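Local coordinates for choline binding protein PCPA (Streptococcus pneumoniae, PDB 4CP6) that probably binds choline at the pneumococcal surface, as its family name implies, and serves as a vaccine antigen built on leucine-rich repeats, at residues 180-191 with 203-214. Numbering follows the deposited sequence.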
loop_
_atom_site.group_PDB
_atom_site.type_symbol
_atom_site.label_atom_id
_atom_site.label_comp_id
_atom_site.label_asym_id
_atom_site.label_seq_id
_atom_site.Cartn_x
_atom_site.Cartn_y
_atom_site.Cartn_z
ATOM N N HIS A 180 -0.866 -5.902 -5.509
ATOM C CA HIS A 180 -0.037 -5.226 -4.518
ATOM C C HIS A 180 0.080 -3.732 -4.825
ATOM O O HIS A 180 0.429 -3.337 -5.943
ATOM C CB HIS A 180 1.361 -5.886 -4.583
ATOM C CG HIS A 180 2.435 -5.411 -3.644
ATOM N ND1 HIS A 180 3.536 -4.694 -4.098
ATOM C CD2 HIS A 180 2.612 -5.701 -2.335
ATOM C CE1 HIS A 180 4.329 -4.542 -3.034
ATOM N NE2 HIS A 180 3.823 -5.146 -1.958
ATOM N N GLU A 181 -0.191 -2.885 -3.821
ATOM C CA GLU A 181 0.008 -1.431 -3.894
ATOM C C GLU A 181 -0.693 -0.752 -5.055
ATOM O O GLU A 181 -0.304 0.367 -5.419
ATOM C CB GLU A 181 1.515 -1.088 -3.901
ATOM C CG GLU A 181 2.196 -1.616 -2.640
ATOM C CD GLU A 181 3.606 -1.161 -2.352
ATOM O OE1 GLU A 181 4.023 -0.149 -2.948
ATOM O OE2 GLU A 181 4.233 -1.723 -1.424
ATOM N N ALA A 182 -1.781 -1.339 -5.568
ATOM C CA ALA A 182 -2.445 -0.697 -6.721
ATOM C C ALA A 182 -2.961 0.699 -6.415
ATOM O O ALA A 182 -3.030 1.529 -7.330
ATOM C CB ALA A 182 -3.564 -1.563 -7.247
ATOM N N PHE A 183 -3.349 0.942 -5.148
ATOM C CA PHE A 183 -3.932 2.224 -4.735
ATOM C C PHE A 183 -3.077 2.875 -3.665
ATOM O O PHE A 183 -3.605 3.500 -2.730
ATOM C CB PHE A 183 -5.375 1.991 -4.215
ATOM C CG PHE A 183 -6.291 1.277 -5.187
ATOM C CD1 PHE A 183 -6.376 1.680 -6.515
ATOM C CD2 PHE A 183 -7.075 0.205 -4.768
ATOM C CE1 PHE A 183 -7.192 0.981 -7.425
ATOM C CE2 PHE A 183 -7.929 -0.452 -5.668
ATOM C CZ PHE A 183 -7.964 -0.071 -6.985
ATOM N N ALA A 184 -1.748 2.743 -3.822
ATOM C CA ALA A 184 -0.783 3.276 -2.869
ATOM C C ALA A 184 -0.412 4.730 -3.198
ATOM O O ALA A 184 -0.557 5.192 -4.343
ATOM C CB ALA A 184 0.469 2.410 -2.914
ATOM N N ASN A 185 0.075 5.459 -2.178
ATOM C CA ASN A 185 0.580 6.837 -2.346
ATOM C C ASN A 185 -0.435 7.794 -2.925
ATOM O O ASN A 185 -0.053 8.711 -3.696
ATOM C CB ASN A 185 1.873 6.858 -3.209
ATOM C CG ASN A 185 2.930 5.958 -2.642
ATOM O OD1 ASN A 185 3.549 6.291 -1.628
ATOM N ND2 ASN A 185 3.105 4.772 -3.251
ATOM N N LEU A 186 -1.718 7.604 -2.577
ATOM C CA LEU A 186 -2.747 8.511 -3.057
ATOM C C LEU A 186 -3.022 9.620 -2.058
ATOM O O LEU A 186 -2.875 9.416 -0.857
ATOM C CB LEU A 186 -4.039 7.781 -3.378
ATOM C CG LEU A 186 -3.928 6.595 -4.364
ATOM C CD1 LEU A 186 -5.301 5.898 -4.581
ATOM C CD2 LEU A 186 -3.300 6.980 -5.700
ATOM N N SER A 187 -3.480 10.785 -2.545
ATOM C CA SER A 187 -3.650 11.948 -1.673
ATOM C C SER A 187 -5.024 12.583 -1.764
ATOM O O SER A 187 -5.328 13.431 -0.917
ATOM C CB SER A 187 -2.631 13.027 -2.050
ATOM O OG SER A 187 -1.300 12.548 -1.965
ATOM N N ASN A 188 -5.846 12.231 -2.768
ATOM C CA ASN A 188 -7.130 12.891 -2.969
ATOM C C ASN A 188 -8.295 11.947 -3.166
ATOM O O ASN A 188 -9.379 12.404 -3.554
ATOM C CB ASN A 188 -7.028 13.874 -4.153
ATOM C CG ASN A 188 -6.335 15.144 -3.738
ATOM O OD1 ASN A 188 -5.157 15.355 -4.013
ATOM N ND2 ASN A 188 -7.003 15.940 -2.926
ATOM N N LEU A 189 -8.094 10.637 -2.915
ATOM C CA LEU A 189 -9.163 9.652 -3.097
ATOM C C LEU A 189 -9.855 9.393 -1.752
ATOM O O LEU A 189 -9.271 8.798 -0.850
ATOM C CB LEU A 189 -8.584 8.332 -3.624
ATOM C CG LEU A 189 -9.652 7.262 -4.000
ATOM C CD1 LEU A 189 -10.536 7.698 -5.189
ATOM C CD2 LEU A 189 -9.005 5.927 -4.281
ATOM N N GLU A 190 -11.088 9.863 -1.606
ATOM C CA GLU A 190 -11.742 9.756 -0.308
ATOM C C GLU A 190 -12.558 8.492 -0.107
ATOM O O GLU A 190 -12.870 8.134 1.034
ATOM C CB GLU A 190 -12.626 10.989 -0.048
ATOM C CG GLU A 190 -11.810 12.279 -0.075
ATOM C CD GLU A 190 -12.499 13.520 0.463
ATOM O OE1 GLU A 190 -13.547 13.913 -0.097
ATOM O OE2 GLU A 190 -11.953 14.136 1.406
ATOM N N LYS A 191 -12.906 7.811 -1.185
ATOM C CA LYS A 191 -13.703 6.590 -1.051
ATOM C C LYS A 191 -13.476 5.700 -2.224
ATOM O O LYS A 191 -13.045 6.161 -3.295
ATOM C CB LYS A 191 -15.207 6.928 -0.894
ATOM C CG LYS A 191 -15.838 7.629 -2.101
ATOM C CD LYS A 191 -17.265 8.102 -1.790
ATOM C CE LYS A 191 -18.023 8.496 -3.045
ATOM N NZ LYS A 191 -19.315 9.181 -2.721
ATOM N N SER A 203 -1.069 -7.345 -1.271
ATOM C CA SER A 203 -0.695 -6.689 -0.011
ATOM C C SER A 203 -0.447 -5.192 -0.192
ATOM O O SER A 203 -0.184 -4.692 -1.299
ATOM C CB SER A 203 0.552 -7.342 0.577
ATOM O OG SER A 203 1.587 -7.194 -0.369
ATOM N N ASN A 204 -0.547 -4.449 0.930
ATOM C CA ASN A 204 -0.238 -3.016 0.990
ATOM C C ASN A 204 -0.984 -2.243 -0.058
ATOM O O ASN A 204 -0.444 -1.319 -0.669
ATOM C CB ASN A 204 1.279 -2.807 0.863
ATOM C CG ASN A 204 2.007 -3.595 1.907
ATOM O OD1 ASN A 204 1.402 -3.943 2.937
ATOM N ND2 ASN A 204 3.279 -3.819 1.679
ATOM N N LEU A 205 -2.255 -2.609 -0.252
ATOM C CA LEU A 205 -3.052 -2.034 -1.323
ATOM C C LEU A 205 -3.127 -0.529 -1.283
ATOM O O LEU A 205 -3.181 0.102 -2.342
ATOM C CB LEU A 205 -4.465 -2.639 -1.271
ATOM C CG LEU A 205 -5.417 -2.302 -2.377
ATOM C CD1 LEU A 205 -4.857 -2.660 -3.753
ATOM C CD2 LEU A 205 -6.733 -3.049 -2.190
ATOM N N PHE A 206 -3.155 0.024 -0.062
ATOM C CA PHE A 206 -3.299 1.452 0.153
ATOM C C PHE A 206 -2.042 2.050 0.802
ATOM O O PHE A 206 -2.131 3.091 1.454
ATOM C CB PHE A 206 -4.523 1.693 1.038
ATOM C CG PHE A 206 -5.782 1.104 0.438
ATOM C CD1 PHE A 206 -6.393 1.703 -0.651
ATOM C CD2 PHE A 206 -6.377 -0.028 0.989
ATOM C CE1 PHE A 206 -7.556 1.158 -1.213
ATOM C CE2 PHE A 206 -7.547 -0.569 0.426
ATOM C CZ PHE A 206 -8.137 0.050 -0.654
ATOM N N ARG A 207 -0.876 1.416 0.633
ATOM C CA ARG A 207 0.342 1.861 1.304
ATOM C C ARG A 207 0.574 3.353 1.141
ATOM O O ARG A 207 0.596 3.832 0.026
ATOM C CB ARG A 207 1.541 1.072 0.768
ATOM C CG ARG A 207 2.880 1.513 1.382
ATOM C CD ARG A 207 4.071 0.707 0.847
ATOM N NE ARG A 207 5.330 1.256 1.368
ATOM C CZ ARG A 207 5.997 2.292 0.859
ATOM N NH1 ARG A 207 5.552 2.911 -0.221
ATOM N NH2 ARG A 207 7.101 2.727 1.443
ATOM N N LEU A 208 0.773 4.083 2.253
ATOM C CA LEU A 208 1.083 5.521 2.276
ATOM C C LEU A 208 -0.025 6.410 1.734
ATOM O O LEU A 208 0.159 7.634 1.652
ATOM C CB LEU A 208 2.419 5.821 1.569
ATOM C CG LEU A 208 3.721 5.188 2.122
ATOM C CD1 LEU A 208 4.952 5.893 1.553
ATOM C CD2 LEU A 208 3.821 5.199 3.610
ATOM N N THR A 209 -1.207 5.844 1.455
ATOM C CA THR A 209 -2.344 6.671 1.062
ATOM C C THR A 209 -2.875 7.451 2.294
ATOM O O THR A 209 -2.895 6.922 3.404
ATOM C CB THR A 209 -3.384 5.797 0.376
ATOM O OG1 THR A 209 -2.818 5.491 -0.898
ATOM C CG2 THR A 209 -4.726 6.520 0.161
ATOM N N THR A 210 -3.267 8.718 2.074
ATOM C CA THR A 210 -3.600 9.614 3.176
ATOM C C THR A 210 -5.000 10.195 3.107
ATOM O O THR A 210 -5.327 11.052 3.934
ATOM C CB THR A 210 -2.595 10.782 3.166
ATOM O OG1 THR A 210 -2.624 11.420 1.882
ATOM C CG2 THR A 210 -1.169 10.343 3.499
ATOM N N SER A 211 -5.815 9.747 2.152
ATOM C CA SER A 211 -7.081 10.390 1.844
ATOM C C SER A 211 -8.361 9.619 2.120
ATOM O O SER A 211 -9.446 10.227 2.155
ATOM C CB SER A 211 -7.050 10.762 0.366
ATOM O OG SER A 211 -6.745 9.626 -0.440
ATOM N N LEU A 212 -8.276 8.291 2.244
ATOM C CA LEU A 212 -9.511 7.498 2.340
ATOM C C LEU A 212 -10.264 7.683 3.636
ATOM O O LEU A 212 -9.667 7.614 4.710
ATOM C CB LEU A 212 -9.222 6.011 2.112
ATOM C CG LEU A 212 -8.849 5.664 0.673
ATOM C CD1 LEU A 212 -8.086 4.323 0.610
ATOM C CD2 LEU A 212 -10.090 5.595 -0.211
ATOM N N LYS A 213 -11.594 7.879 3.524
ATOM C CA LYS A 213 -12.461 7.944 4.703
ATOM C C LYS A 213 -13.193 6.613 4.891
ATOM O O LYS A 213 -13.519 6.239 6.018
ATOM C CB LYS A 213 -13.490 9.076 4.519
ATOM C CG LYS A 213 -12.859 10.453 4.548
ATOM C CD LYS A 213 -13.893 11.561 4.271
ATOM C CE LYS A 213 -13.207 12.912 4.319
ATOM N NZ LYS A 213 -14.165 14.024 4.051
ATOM N N HIS A 214 -13.451 5.907 3.785
ATOM C CA HIS A 214 -14.155 4.637 3.865
ATOM C C HIS A 214 -13.903 3.825 2.611
ATOM O O HIS A 214 -13.758 4.358 1.506
ATOM C CB HIS A 214 -15.686 4.792 4.179
ATOM C CG HIS A 214 -16.469 5.596 3.189
ATOM N ND1 HIS A 214 -16.567 6.978 3.293
ATOM C CD2 HIS A 214 -17.232 5.184 2.147
ATOM C CE1 HIS A 214 -17.342 7.366 2.285
ATOM N NE2 HIS A 214 -17.771 6.326 1.571
HETATM O O HOH W 1 4.557 2.353 -2.612
HETATM O O HOH W 2 6.271 5.632 -1.553
HETATM O O HOH W 3 0.244 9.543 -0.194
HETATM O O HOH W 4 -4.068 13.681 1.515
HETATM O O HOH W 5 -0.349 11.981 0.476
HETATM O O HOH W 6 -9.849 12.859 2.754
#
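Phe183, Asn185 and Leu186 meet Leu205, Arg207 and Thr209 where equivalent loops of two successive coils of the leucine-rich repeat solenoid lie side by side.

Backbone bonds form a ladder between the loops. Phe183 N donates to Leu205 O at 2.9 Å, and Asn185 N to Arg207 O at 2.8 Å. Further along, Thr210 N reaches Leu186 O, and Lys213 N points almost straight at Glu190 O.

Two buried hydroxyls add bonds to backbone groups of the other loop. Thr209 OG1 donates to Phe183 O at 2.8 Å, in the carbonyl plane on a lone pair. Thr209 OG1 also accepts Leu186 N at 2.9 Å, with an angle of 168° at the hydrogen. Ser211 OG donates to Leu189 O at 2.7 Å from above the carbonyl plane. With chi1 at 54°, OG sits between its own backbone N and carbonyl carbon, turned toward Leu189.

Apolar side chains of the two loops pack side by side. The Phe183 and Phe206 rings are near parallel but slid apart, centroids 6.0 Å from each other, so they barely overlap. Leu205 CD1 touches Phe183 CD2 and Ala182 CB.

Charged groups and waters link the loops as well. Glu190 OE2 and Lys213 NZ form a salt bridge of 3.4 Å. One water accepts from Asn185 ND2, donates to Glu181 OE1 and accepts a weak bond from Arg207 NH1. Another joins Asn185 OD1 to Arg207 NH1. Asn185 ND2 is also hydrogen-bonded to Ser159 OG, and Arg207 NE to Tyr263 OH.

The loops lead from strands 177-178 and 200-201 to strands 191-194 and 214-217. Phe183 and Phe206 pack on Leu192 of strand 191-194, and Phe206 stacks on Tyr241 of strand 238-241.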